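Local coordinates for protein EST1E (Clostridium proteoclasticum, PDB 2WTM) that probably hydrolyses esters of ferulic acid and related compounds, as a promiscuous feruloyl esterase of the alpha/beta-hydrolase fold, at residues 194-197 and 198-202. Sequence-based numbering, arbitrary orientation.
Sequences IVHG and DQDEA
Gly197 and Asp200 close a type I beta turn following strand 192-197, and His196 lies against the carboxylate that the turn presents. The backbone bond of the turn, from Asp200 N to Gly197 O, is weak at 3.2 Å. Water adds a second link: one molecule accepts from Gly197 N at 3.0 Å and donates to Asp200 OD2 at 2.7 Å, joining the Gly197 backbone to the acid.

Asp200 holds its CG anti to the backbone N (chi1 -171°), which carries the carboxylate back beside the His196 ring. The two side chains cross at about a right angle, their flat groups turned 50° apart, and Asp200 CB packs 3.6 Å from His196 NE2. The ring nitrogens of His196 have partners of their own, ND1 bonding Ser208 OG and NE2 the carbonyl of Val203; a flat side chain with a polar atom on each flank suits this buried place.

Aspartate fits its position because its two oxygens divide the work. OD1 is met nearly along its C-O axis by Ala202 N, 2.8 Å away at 154°, forming an Asx turn, and also accepts from Val203 N. These backbone bonds should restrain the carboxylate's rotation while OD2, besides the water, bonds His228 ND1. That pairing is consistent with Asp200 being the acid of a Ser108-His228-Asp200 catalytic triad, carried, as in other alpha/beta-hydrolases, on a loop after a strand. Asp198 is directed away overall, and its carboxylate oxygen OD1 accepts from the backbone N of Gly225, a role an acidic side chain suits.

Strand 192-197 runs between parallel strands 125-131 and 218-223 of the main sheet, and the turn opens the loop that leads to helix 205-214, whose Ser208 holds His196 and whose Tyr205 touches Asp198.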
ATOM      1  N   ILE A 194      24.005   4.200  -1.329  1.00 12.59           N
ATOM      2  CA  ILE A 194      23.348   4.640  -2.580  1.00 13.74           C
ATOM      3  C   ILE A 194      24.387   4.789  -3.641  1.00 15.82           C
ATOM      4  O   ILE A 194      25.444   5.406  -3.390  1.00 15.05           O
ATOM      5  CB  ILE A 194      22.535   5.948  -2.436  1.00 12.99           C
ATOM      6  CG1 ILE A 194      21.387   5.710  -1.482  1.00 16.24           C
ATOM      7  CG2 ILE A 194      22.026   6.367  -3.787  1.00 14.30           C
ATOM      8  CD1 ILE A 194      20.631   7.009  -1.200  1.00 14.96           C
ATOM      9  N   VAL A 195      24.118   4.207  -4.798  1.00 14.70           N
ATOM     10  CA  VAL A 195      24.969   4.393  -6.009  1.00 15.16           C
ATOM     11  C   VAL A 195      24.158   5.118  -7.056  1.00 15.12           C
ATOM     12  O   VAL A 195      22.933   4.870  -7.173  1.00 15.31           O
ATOM     13  CB  VAL A 195      25.424   3.008  -6.548  1.00 15.71           C
ATOM     14  CG1 VAL A 195      26.414   3.236  -7.705  1.00 19.19           C
ATOM     15  CG2 VAL A 195      26.022   2.215  -5.452  1.00 15.12           C
ATOM     16  N   HIS A 196      24.749   6.072  -7.808  1.00 13.71           N
ATOM     17  CA  HIS A 196      24.021   6.778  -8.816  1.00 13.55           C
ATOM     18  C   HIS A 196      24.983   7.426  -9.790  1.00 13.54           C
ATOM     19  O   HIS A 196      25.991   7.987  -9.352  1.00 13.46           O
ATOM     20  CB  HIS A 196      23.171   7.881  -8.124  1.00 12.82           C
ATOM     21  CG  HIS A 196      21.917   8.272  -8.834  1.00 13.14           C
ATOM     22  ND1 HIS A 196      20.680   8.275  -8.212  1.00 17.12           N
ATOM     23  CD2 HIS A 196      21.699   8.683 -10.090  1.00 18.14           C
ATOM     24  CE1 HIS A 196      19.766   8.667  -9.065  1.00 15.84           C
ATOM     25  NE2 HIS A 196      20.347   8.907 -10.228  1.00 17.85           N
ATOM     26  N   GLY A 197      24.678   7.268 -11.080  1.00 14.44           N
ATOM     27  CA  GLY A 197      25.446   7.876 -12.207  1.00 14.79           C
ATOM     28  C   GLY A 197      25.071   9.333 -12.331  1.00 15.70           C
ATOM     29  O   GLY A 197      23.886   9.649 -12.414  1.00 16.65           O
ATOM     30  N   ASP A 198      26.061  10.202 -12.462  1.00 15.87           N
ATOM     31  CA  ASP A 198      25.754  11.634 -12.526  1.00 16.74           C
ATOM     32  C   ASP A 198      25.251  12.133 -13.894  1.00 17.16           C
ATOM     33  O   ASP A 198      24.924  13.312 -14.008  1.00 20.64           O
ATOM     34  CB  ASP A 198      26.901  12.492 -11.961  1.00 17.07           C
ATOM     35  CG  ASP A 198      28.151  12.475 -12.808  1.00 16.88           C
ATOM     36  OD1 ASP A 198      28.120  12.123 -13.998  1.00 19.38           O
ATOM     37  OD2 ASP A 198      29.170  12.776 -12.169  1.00 19.60           O
ATOM     38  N   GLN A 199      25.162  11.288 -14.899  1.00 17.25           N
ATOM     39  CA  GLN A 199      24.486  11.593 -16.125  1.00 18.91           C
ATOM     40  C   GLN A 199      23.231  10.719 -16.310  1.00 18.99           C
ATOM     41  O   GLN A 199      22.880  10.341 -17.420  1.00 20.40           O
ATOM     42  CB  GLN A 199      25.461  11.422 -17.289  1.00 20.73           C
ATOM     43  CG  GLN A 199      26.589  12.447 -17.269  1.00 23.52           C
ATOM     44  CD  GLN A 199      26.127  13.864 -17.650  1.00 28.35           C
ATOM     45  OE1 GLN A 199      25.046  14.033 -18.220  1.00 31.50           O
ATOM     46  NE2 GLN A 199      26.944  14.864 -17.366  1.00 26.78           N
ATOM     47  N   ASP A 200      22.551  10.399 -15.203  1.00 17.75           N
ATOM     48  CA  ASP A 200      21.360   9.568 -15.242  1.00 18.24           C
ATOM     49  C   ASP A 200      20.245  10.364 -15.899  1.00 17.90           C
ATOM     50  O   ASP A 200      19.851  11.405 -15.423  1.00 19.75           O
ATOM     51  CB  ASP A 200      20.988   9.111 -13.813  1.00 16.64           C
ATOM     52  CG  ASP A 200      19.876   8.062 -13.756  1.00 16.81           C
ATOM     53  OD1 ASP A 200      18.882   8.148 -14.480  1.00 14.37           O
ATOM     54  OD2 ASP A 200      20.027   7.134 -12.941  1.00 16.83           O
ATOM     55  N   GLU A 201      19.785   9.845 -17.020  1.00 19.35           N
ATOM     56  CA  GLU A 201      18.784  10.471 -17.862  1.00 20.56           C
ATOM     57  C   GLU A 201      17.361  10.201 -17.393  1.00 22.12           C
ATOM     58  O   GLU A 201      16.406  10.669 -18.016  1.00 23.42           O
ATOM     59  CB  GLU A 201      18.947   9.879 -19.299  1.00 22.68           C
ATOM     60  CG  GLU A 201      18.592   8.309 -19.549  1.00 24.17           C
ATOM     61  CD  GLU A 201      19.647   7.271 -19.092  1.00 24.43           C
ATOM     62  OE1 GLU A 201      20.543   7.592 -18.303  1.00 17.22           O
ATOM     63  OE2 GLU A 201      19.519   6.090 -19.495  1.00 29.99           O
ATOM     64  N   ALA A 202      17.219   9.330 -16.402  1.00 20.42           N
ATOM     65  CA  ALA A 202      15.900   8.782 -16.067  1.00 20.94           C
ATOM     66  C   ALA A 202      15.436   9.285 -14.740  1.00 20.16           C
ATOM     67  O   ALA A 202      14.252   9.605 -14.588  1.00 22.04           O
ATOM     68  CB  ALA A 202      15.961   7.272 -16.074  1.00 21.40           C
TER
HETATM   69  O   HOH W   1      22.502   6.005 -12.628  1.00 14.48           O